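PDB 3H4Y: putative chemotaxis protein from Desulfovibrio vulgaris str. Hildenborough, which probably acts in bacterial chemotaxis signalling as a CheX-type phosphatase, a family that removes the phosphoryl group from the response regulator CheY. Local coordinates for residues 70-73 with 74-78; 83-86 with 87-91; 105-109 with 110-114. One frame throughout, in Å; residues are numbered along the deposited sequence. Where two conformers were deposited one is given.

Interaction 1 (70-73 with 74-78); sequences IALV and KGMLG
Leu72 and Met76, one turn apart, run side by side along helix 66-77, which ends here in its last regular turns. The methionine is a selenomethionine, and its SE lies 3.9 Å from Leu72 CG. CG of Met76 stands beside the backbone N (chi1 -70°), which carries the chain back over the preceding turn; the bend at chi3 then turns CE away from Leu72. Long, flexible and apolar, this residue suits a seam between helices: Met76 also touches Ala25 of helix 10-25 and Val95 of helix 84-109, while Leu72 packs on Leu21 and Ala25.

Val73 and Leu77 meet on another face of the helix, where their side chains cross at a slant and CG1 of Val73 comes 3.8 Å from CD1 of Leu77. With CG1 anti to the backbone N (chi1 174°), the valine reaches this neighbour with one methyl and leaves the other for helix 84-109. Ile70 and Lys74 form a more exposed pair: the lysine chain is extended, and its CE rests 3.7 Å from the Ile70 CG2 methyl, an apolar stem lying alongside an apolar branch.

The backbone beneath is regular. Lys74 N, Gly75 N, Met76 N and Leu77 N donate to the carbonyls four residues earlier, the first of them at 167° to Ile70 O. Gly78 then leaves the helix with positive phi, a conformation that suits a residue without CB, and its N still donates to Lys74 O over 2.8 Å.

Interaction 2 (83-86 with 87-91); sequences DILQ and DTKDA
Gln86 reaches one turn ahead to Asp90 by a hydrogen bond of 3.0 Å from NE2 to OD1. The donor direction is good, since OD1 lies almost in the amide plane, but the carboxylate receives it from above its own plane, the two flat groups being turned 46° apart. A bend at chi2 (65°) folds the glutamine chain along the helix surface, toward the next turn, and brings NE2 to the Asp90 carboxylate. The other end of the amide is occupied too: water 1 donates to Gln86 OE1 over 2.6 Å and accepts from Lys89 NZ, so both ends of the amide have partners and its rotation is probably fixed.

Lys89 is extended, and its CE lies 3.9 Å from Leu85 CD1, its apolar stem crossing the leucine. Its ammonium NZ is also hydrogen-bonded to Ser130 OG of the second subunit, which ties the end of the chain across the dimer interface.

On another face, Thr88 uses its hydroxyl as well as its backbone N on one carbonyl: OG1 donates to Ile84 O over 2.6 Å and N over 2.8 Å, from opposite faces of the carbonyl plane. A short beta-branched hydroxyl suits this buried place, where Thr88 also packs on Val73 of helix 66-77.

What starts the turn is Asp83. Its OD1 accepts from Gln86 N over 3.1 Å in a nearly straight bond (173°), and its O takes Asp87 N. The arrangement is that of an aspartate N-cap at the start of helix 84-109, beside the subunit interface.

Interaction 3 (105-109 with 110-114); sequences AGLAE and MGMVF
Leu107 spreads its two methyls between two partners of the chain that follows the helix. CD1 lies 4.1 Å from Phe114 CD2, the leucine crossing the phenylalanine at a slant. Its chi1 of -71° sets CG beside the backbone N and points the fork at the following chain, where CD1 meets the Phe114 ring. CD2 lies 4.2 Å from CE of Met112, a selenomethionine like Met110, but Met112 was modelled in two conformers and this touch belongs to one of them, so it is less certain. The forked, apolar shape of Leu107 suits this buried position, which Phe13 of helix 10-25 and Phe153 of strand 147-155 also line. The Phe114 ring packs on Phe153 as well.

The backbone reverses between these side chains in a Schellman motif, which closes helix 84-109 before strand 114-124. Met112 N donates to Leu107 O over 2.9 Å, and Gly111 N donates to Ala108 O over 3.1 Å from above the carbonyl plane. Gly111 has a phi of 97°, at which a CB would press against the preceding carbonyl oxygen; glycine avoids that conflict.

Met110 takes another course from the last turn. Its N donates to Gly106 O over 3.2 Å, and its side chain passes back beside that carbonyl, CG lying 3.5 Å from Gly106 O, before packing on Pro12. On the more open side, the small CB of Ala108 is merely grazed by the Val113 CG2 methyl, 4.3 Å from it.

Overall arrangement
Interactions 1 and 2 are neighbours on successive helices and touch directly: Val73 CG2 packs against Ala91 CB at 3.7 Å, and Leu77 CD1 against Asp87 CB at 3.6 Å. Interaction 3 shares helix 84-109 with interaction 2 but sits at its other end, with centres about 31 Å apart, on the opposite side of the chain's centre. All three mix buried and exposed residues, with Leu72 and Val73, Thr88 and Lys89, and Leu107 and Phe114 buried in turn. Their chemistry follows their place: 70-78 is mainly apolar packing among helices, 83-91 is rich in polar side-chain bonds near the second subunit, and 105-114 joins an apolar cluster against the sheet to a backbone-made C-terminal cap.

Interaction 1 (70-73 with 74-78)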
ATOM      1  N   ILE A  70       1.832 -19.116   3.783  1.00  9.58           N
ATOM      2  CA  ILE A  70       2.884 -20.077   4.154  1.00 11.63           C
ATOM      3  C   ILE A  70       3.072 -21.111   3.042  1.00 10.96           C
ATOM      4  O   ILE A  70       4.200 -21.419   2.635  1.00 10.16           O
ATOM      5  CB  ILE A  70       2.590 -20.762   5.501  1.00 12.49           C
ATOM      6  CG1 ILE A  70       2.739 -19.758   6.639  1.00 17.23           C
ATOM      7  CG2 ILE A  70       3.535 -21.949   5.736  1.00 14.38           C
ATOM      8  CD1 ILE A  70       2.141 -20.261   7.986  1.00 21.48           C
ATOM      9  N   ALA A  71       1.970 -21.636   2.504  1.00 10.72           N
ATOM     10  CA  ALA A  71       2.048 -22.606   1.439  1.00 10.93           C
ATOM     11  C   ALA A  71       2.586 -22.027   0.161  1.00 10.01           C
ATOM     12  O   ALA A  71       3.335 -22.704  -0.583  1.00 11.08           O
ATOM     13  CB  ALA A  71       0.642 -23.226   1.193  1.00 12.32           C
ATOM     14  N   LEU A  72       2.225 -20.781  -0.109  1.00  9.65           N
ATOM     15  CA  LEU A  72       2.771 -20.057  -1.251  1.00 11.87           C
ATOM     16  C   LEU A  72       4.288 -19.965  -1.171  1.00 12.13           C
ATOM     17  O   LEU A  72       4.988 -20.268  -2.124  1.00 11.77           O
ATOM     18  CB  LEU A  72       2.199 -18.647  -1.294  1.00 12.49           C
ATOM     19  CG  LEU A  72       2.791 -17.717  -2.339  1.00 15.08           C
ATOM     20  CD1 LEU A  72       2.189 -18.117  -3.691  1.00 15.22           C
ATOM     21  CD2 LEU A  72       2.463 -16.284  -2.028  1.00 13.61           C
ATOM     22  N   VAL A  73       4.791 -19.550  -0.017  1.00 11.25           N
ATOM     23  CA  VAL A  73       6.228 -19.375   0.145  1.00 12.60           C
ATOM     24  C   VAL A  73       6.962 -20.704   0.034  1.00 13.74           C
ATOM     25  O   VAL A  73       8.010 -20.813  -0.638  1.00 15.73           O
ATOM     26  CB  VAL A  73       6.565 -18.613   1.482  1.00 17.32           C
ATOM     27  CG1 VAL A  73       8.081 -18.589   1.694  1.00 24.57           C
ATOM     28  CG2 VAL A  73       5.972 -17.230   1.438  1.00 21.52           C
ATOM     29  N   LYS A  74       6.404 -21.757   0.624  1.00 13.10           N
ATOM     30  CA  LYS A  74       6.988 -23.082   0.465  1.00 16.91           C
ATOM     31  C   LYS A  74       7.012 -23.494  -1.008  1.00 14.81           C
ATOM     32  O   LYS A  74       7.990 -24.061  -1.484  1.00 15.58           O
ATOM     33  CB  LYS A  74       6.209 -24.119   1.269  1.00 18.12           C
ATOM     34  CG  LYS A  74       6.396 -24.014   2.757  1.00 27.33           C
ATOM     35  CD  LYS A  74       5.519 -25.052   3.485  1.00 34.43           C
ATOM     36  CE  LYS A  74       5.580 -24.888   5.007  1.00 42.88           C
ATOM     37  NZ  LYS A  74       4.462 -25.633   5.699  1.00 45.86           N
ATOM     38  N   GLY A  75       5.927 -23.245  -1.742  1.00 11.53           N
ATOM     39  CA  GLY A  75       5.916 -23.601  -3.165  1.00 11.01           C
ATOM     40  C   GLY A  75       6.958 -22.846  -3.982  1.00 14.92           C
ATOM     41  O   GLY A  75       7.550 -23.398  -4.919  1.00 17.30           O
HETATM   42  N   MSE A  76       7.182 -21.589  -3.625  1.00 15.05           N
HETATM   43  CA  MSE A  76       8.131 -20.725  -4.353  1.00 15.56           C
HETATM   44  C   MSE A  76       9.589 -21.009  -4.043  1.00 19.39           C
HETATM   45  O   MSE A  76      10.447 -20.985  -4.941  1.00 16.15           O
HETATM   46  CB  MSE A  76       7.856 -19.269  -4.055  1.00 17.07           C
HETATM   47  CG  MSE A  76       6.591 -18.806  -4.660  1.00 16.69           C
HETATM   48 SE   MSE A  76       6.096 -16.973  -4.239  0.75 12.86          SE
HETATM   49  CE  MSE A  76       7.434 -16.060  -5.241  1.00 20.80           C
ATOM     50  N   LEU A  77       9.888 -21.285  -2.780  1.00 17.30           N
ATOM     51  CA  LEU A  77      11.269 -21.357  -2.352  1.00 18.95           C
ATOM     52  C   LEU A  77      11.725 -22.748  -2.007  1.00 22.14           C
ATOM     53  O   LEU A  77      12.926 -22.993  -1.971  1.00 25.20           O
ATOM     54  CB  LEU A  77      11.469 -20.440  -1.134  1.00 17.01           C
ATOM     55  CG  LEU A  77      11.067 -18.991  -1.360  1.00 22.40           C
ATOM     56  CD1 LEU A  77      11.385 -18.159  -0.113  1.00 25.30           C
ATOM     57  CD2 LEU A  77      11.732 -18.392  -2.611  1.00 26.13           C
ATOM     58  N   GLY A  78      10.794 -23.661  -1.772  1.00 24.43           N
ATOM     59  CA  GLY A  78      11.115 -25.019  -1.355  1.00 30.96           C
ATOM     60  C   GLY A  78      11.060 -25.099   0.163  1.00 34.98           C
ATOM     61  O   GLY A  78      10.716 -24.131   0.832  1.00 33.61           O
TER

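Interaction 2 (83-86 with 87-91)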
ATOM      1  N   ASP A  83      14.681 -18.114   6.848  1.00 26.68           N
ATOM      2  CA  ASP A  83      14.119 -16.800   7.235  1.00 23.84           C
ATOM      3  C   ASP A  83      12.696 -16.636   6.730  1.00 21.64           C
ATOM      4  O   ASP A  83      12.423 -15.871   5.771  1.00 20.58           O
ATOM      5  CB  ASP A  83      14.997 -15.652   6.765  1.00 23.08           C
ATOM      6  CG  ASP A  83      14.581 -14.308   7.386  1.00 23.23           C
ATOM      7  OD1 ASP A  83      13.441 -14.194   7.927  1.00 23.41           O
ATOM      8  OD2 ASP A  83      15.386 -13.358   7.313  1.00 22.45           O
ATOM      9  N   ILE A  84      11.778 -17.334   7.390  1.00 19.48           N
ATOM     10  CA  ILE A  84      10.395 -17.332   6.934  1.00 20.57           C
ATOM     11  C   ILE A  84       9.795 -15.905   6.868  1.00 19.87           C
ATOM     12  O   ILE A  84       9.003 -15.603   5.967  1.00 19.94           O
ATOM     13  CB  ILE A  84       9.505 -18.273   7.801  1.00 24.46           C
ATOM     14  CG1 ILE A  84       8.134 -18.527   7.155  1.00 28.49           C
ATOM     15  CG2 ILE A  84       9.340 -17.717   9.225  1.00 28.93           C
ATOM     16  CD1 ILE A  84       8.160 -19.403   5.901  1.00 30.30           C
ATOM     17  N   LEU A  85      10.174 -15.025   7.796  1.00 17.80           N
ATOM     18  CA  LEU A  85       9.613 -13.660   7.807  1.00 17.35           C
ATOM     19  C   LEU A  85      10.006 -12.848   6.564  1.00 17.70           C
ATOM     20  O   LEU A  85       9.147 -12.341   5.854  1.00 16.77           O
ATOM     21  CB  LEU A  85      10.032 -12.890   9.078  1.00 17.60           C
ATOM     22  CG  LEU A  85       9.469 -11.462   9.185  1.00 19.28           C
ATOM     23  CD1 LEU A  85       7.963 -11.486   9.042  1.00 22.23           C
ATOM     24  CD2 LEU A  85       9.880 -10.807  10.509  1.00 22.04           C
ATOM     25  N   GLN A  86      11.295 -12.711   6.298  1.00 14.53           N
ATOM     26  CA  GLN A  86      11.722 -11.928   5.154  1.00 15.86           C
ATOM     27  C   GLN A  86      11.332 -12.634   3.862  1.00 14.85           C
ATOM     28  O   GLN A  86      10.960 -11.979   2.863  1.00 16.32           O
ATOM     29  CB  GLN A  86      13.226 -11.646   5.163  1.00 16.74           C
ATOM     30  CG  GLN A  86      13.688 -10.595   4.110  1.00 19.89           C
ATOM     31  CD  GLN A  86      13.112  -9.180   4.363  1.00 25.20           C
ATOM     32  OE1 GLN A  86      13.219  -8.660   5.467  1.00 21.88           O
ATOM     33  NE2 GLN A  86      12.506  -8.559   3.330  1.00 23.55           N
ATOM     34  N   ASP A  87      11.394 -13.959   3.875  1.00 17.21           N
ATOM     35  CA  ASP A  87      10.969 -14.724   2.701  1.00 15.80           C
ATOM     36  C   ASP A  87       9.515 -14.569   2.357  1.00 16.50           C
ATOM     37  O   ASP A  87       9.168 -14.563   1.154  1.00 19.30           O
ATOM     38  CB  ASP A  87      11.230 -16.215   2.883  1.00 19.01           C
ATOM     39  CG  ASP A  87      12.713 -16.566   2.855  1.00 19.09           C
ATOM     40  OD1 ASP A  87      13.568 -15.711   2.519  1.00 23.26           O
ATOM     41  OD2 ASP A  87      12.986 -17.749   3.179  1.00 26.23           O
ATOM     42  N   THR A  88       8.645 -14.537   3.365  1.00 13.86           N
ATOM     43  CA  THR A  88       7.224 -14.360   3.131  1.00 14.39           C
ATOM     44  C   THR A  88       7.031 -12.959   2.526  1.00 14.47           C
ATOM     45  O   THR A  88       6.272 -12.812   1.581  1.00 14.63           O
ATOM     46  CB  THR A  88       6.402 -14.565   4.416  1.00 15.60           C
ATOM     47  OG1 THR A  88       6.609 -15.906   4.896  1.00 21.04           O
ATOM     48  CG2 THR A  88       4.920 -14.353   4.168  1.00 17.58           C
ATOM     49  N   LYS A  89       7.727 -11.954   3.055  1.00 13.09           N
ATOM     50  CA  LYS A  89       7.632 -10.589   2.527  1.00 10.27           C
ATOM     51  C   LYS A  89       8.059 -10.529   1.064  1.00 11.35           C
ATOM     52  O   LYS A  89       7.349  -9.970   0.212  1.00 12.19           O
ATOM     53  CB  LYS A  89       8.479  -9.599   3.347  1.00 10.17           C
ATOM     54  CG  LYS A  89       7.974  -9.337   4.758  1.00 14.71           C
ATOM     55  CD  LYS A  89       8.898  -8.352   5.446  1.00 13.92           C
ATOM     56  CE  LYS A  89       8.623  -8.242   6.918  1.00 16.45           C
ATOM     57  NZ  LYS A  89       9.337  -7.053   7.479  1.00 12.47           N
ATOM     58  N   ASP A  90       9.246 -11.048   0.793  1.00 12.36           N
ATOM     59  CA  ASP A  90       9.815 -10.966  -0.560  1.00 14.58           C
ATOM     60  C   ASP A  90       8.977 -11.751  -1.533  1.00 16.48           C
ATOM     61  O   ASP A  90       8.701 -11.246  -2.630  1.00 16.39           O
ATOM     62  CB  ASP A  90      11.272 -11.434  -0.588  1.00 17.78           C
ATOM     63  CG  ASP A  90      12.198 -10.530   0.190  1.00 22.47           C
ATOM     64  OD1 ASP A  90      11.846  -9.364   0.514  1.00 22.09           O
ATOM     65  OD2 ASP A  90      13.323 -10.987   0.446  1.00 28.14           O
ATOM     66  N   ALA A  91       8.509 -12.925  -1.130  1.00 14.78           N
ATOM     67  CA  ALA A  91       7.643 -13.765  -1.960  1.00 17.74           C
ATOM     68  C   ALA A  91       6.289 -13.117  -2.281  1.00 16.51           C
ATOM     69  O   ALA A  91       5.914 -13.086  -3.465  1.00 13.80           O
ATOM     70  CB  ALA A  91       7.400 -15.107  -1.294  1.00 20.92           C
TER
HETATM   71  O   HOH W   1      12.070  -6.707   6.725  1.00 26.92           O

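Interaction 3 (105-109 with 110-114)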
ATOM      1  N   ALA A 105      -0.440  -5.493 -18.355  1.00  8.73           N
ATOM      2  CA  ALA A 105      -0.230  -5.805 -19.785  1.00  9.47           C
ATOM      3  C   ALA A 105      -1.572  -6.106 -20.423  1.00  9.12           C
ATOM      4  O   ALA A 105      -1.857  -5.653 -21.544  1.00 10.67           O
ATOM      5  CB  ALA A 105       0.734  -6.996 -19.964  1.00  9.26           C
ATOM      6  N   GLY A 106      -2.398  -6.892 -19.750  1.00  8.90           N
ATOM      7  CA  GLY A 106      -3.741  -7.214 -20.244  1.00 10.20           C
ATOM      8  C   GLY A 106      -4.676  -6.008 -20.310  1.00  9.78           C
ATOM      9  O   GLY A 106      -5.399  -5.822 -21.294  1.00 10.36           O
ATOM     10  N   LEU A 107      -4.669  -5.192 -19.256  1.00  8.77           N
ATOM     11  CA  LEU A 107      -5.474  -3.953 -19.210  1.00  8.27           C
ATOM     12  C   LEU A 107      -5.072  -3.028 -20.362  1.00  9.41           C
ATOM     13  O   LEU A 107      -5.933  -2.399 -20.989  1.00 10.72           O
ATOM     14  CB  LEU A 107      -5.313  -3.238 -17.870  1.00  8.05           C
ATOM     15  CG  LEU A 107      -5.976  -3.947 -16.707  1.00 11.21           C
ATOM     16  CD1 LEU A 107      -5.413  -3.375 -15.410  1.00 12.19           C
ATOM     17  CD2 LEU A 107      -7.497  -3.856 -16.735  1.00 13.97           C
ATOM     18  N   ALA A 108      -3.776  -2.939 -20.659  1.00  9.57           N
ATOM     19  CA  ALA A 108      -3.291  -2.065 -21.747  1.00 11.01           C
ATOM     20  C   ALA A 108      -3.804  -2.539 -23.108  1.00 13.88           C
ATOM     21  O   ALA A 108      -4.151  -1.701 -23.969  1.00 12.72           O
ATOM     22  CB  ALA A 108      -1.760  -1.968 -21.731  1.00 13.28           C
ATOM     23  N   GLU A 109      -3.904  -3.849 -23.298  1.00 13.37           N
ATOM     24  CA  GLU A 109      -4.560  -4.444 -24.494  1.00 15.04           C
ATOM     25  C   GLU A 109      -6.056  -4.103 -24.578  1.00 15.43           C
ATOM     26  O   GLU A 109      -6.617  -4.010 -25.681  1.00 14.05           O
ATOM     27  CB  GLU A 109      -4.338  -5.956 -24.536  1.00 16.94           C
ATOM     28  CG  GLU A 109      -2.866  -6.312 -24.772  1.00 20.67           C
ATOM     29  CD  GLU A 109      -2.536  -7.780 -24.498  1.00 36.25           C
ATOM     30  OE1 GLU A 109      -3.454  -8.543 -24.112  1.00 41.66           O
ATOM     31  OE2 GLU A 109      -1.347  -8.161 -24.661  1.00 36.37           O
HETATM   32  N   MSE A 110      -6.686  -3.888 -23.422  1.00 13.46           N
HETATM   33  CA  MSE A 110      -8.086  -3.497 -23.347  1.00 14.61           C
HETATM   34  C   MSE A 110      -8.252  -1.978 -23.442  1.00 12.18           C
HETATM   35  O   MSE A 110      -9.364  -1.489 -23.308  1.00 17.19           O
HETATM   36  CB  MSE A 110      -8.712  -4.013 -22.041  1.00 14.49           C
HETATM   37  CG  MSE A 110      -8.842  -5.499 -22.014  1.00 18.74           C
HETATM   38 SE   MSE A 110      -9.361  -6.031 -20.192  0.75 19.37          SE
HETATM   39  CE  MSE A 110     -11.122  -5.332 -20.131  1.00 26.27           C
ATOM     40  N   GLY A 111      -7.160  -1.245 -23.615  1.00 12.51           N
ATOM     41  CA  GLY A 111      -7.205   0.204 -23.760  1.00 15.91           C
ATOM     42  C   GLY A 111      -6.950   1.049 -22.524  1.00 15.83           C
ATOM     43  O   GLY A 111      -7.114   2.273 -22.566  1.00 18.23           O
HETATM   44  N   MSE A 112      -6.546   0.416 -21.433  1.00 13.65           N
HETATM   45  CA  MSE A 112      -6.244   1.138 -20.204  0.50 14.17           C
HETATM   46  C   MSE A 112      -4.802   0.948 -19.805  1.00 13.97           C
HETATM   47  O   MSE A 112      -4.425  -0.104 -19.334  1.00 13.70           O
HETATM   48  CB  MSE A 112      -7.145   0.677 -19.085  0.50 15.59           C
HETATM   49  CG  MSE A 112      -8.423   1.437 -19.048  0.50 20.67           C
HETATM   50 SE   MSE A 112      -9.266   0.957 -17.425  0.38 30.32          SE
HETATM   51  CE  MSE A 112      -9.947  -0.748 -17.992  0.50  6.94           C
ATOM     52  N   VAL A 113      -4.010   1.991 -20.006  1.00 11.57           N
ATOM     53  CA  VAL A 113      -2.578   1.956 -19.728  1.00 12.48           C
ATOM     54  C   VAL A 113      -2.275   2.511 -18.348  1.00  9.97           C
ATOM     55  O   VAL A 113      -2.585   3.669 -18.049  1.00 12.23           O
ATOM     56  CB  VAL A 113      -1.822   2.788 -20.733  1.00 12.79           C
ATOM     57  CG1 VAL A 113      -0.347   2.748 -20.436  1.00 18.11           C
ATOM     58  CG2 VAL A 113      -2.112   2.255 -22.170  1.00 15.59           C
ATOM     59  N   PHE A 114      -1.676   1.638 -17.524  1.00  9.94           N
ATOM     60  CA  PHE A 114      -1.235   1.964 -16.172  1.00  9.22           C
ATOM     61  C   PHE A 114       0.224   1.630 -15.991  1.00 11.12           C
ATOM     62  O   PHE A 114       0.675   0.559 -16.432  1.00 10.66           O
ATOM     63  CB  PHE A 114      -1.966   1.110 -15.155  1.00  9.72           C
ATOM     64  CG  PHE A 114      -3.428   1.393 -15.007  1.00 10.78           C
ATOM     65  CD1 PHE A 114      -3.876   2.458 -14.214  1.00  9.86           C
ATOM     66  CD2 PHE A 114      -4.354   0.561 -15.605  1.00 13.65           C
ATOM     67  CE1 PHE A 114      -5.209   2.675 -14.026  1.00 10.53           C
ATOM     68  CE2 PHE A 114      -5.726   0.783 -15.453  1.00 13.03           C
ATOM     69  CZ  PHE A 114      -6.168   1.832 -14.669  1.00  9.34           C
TER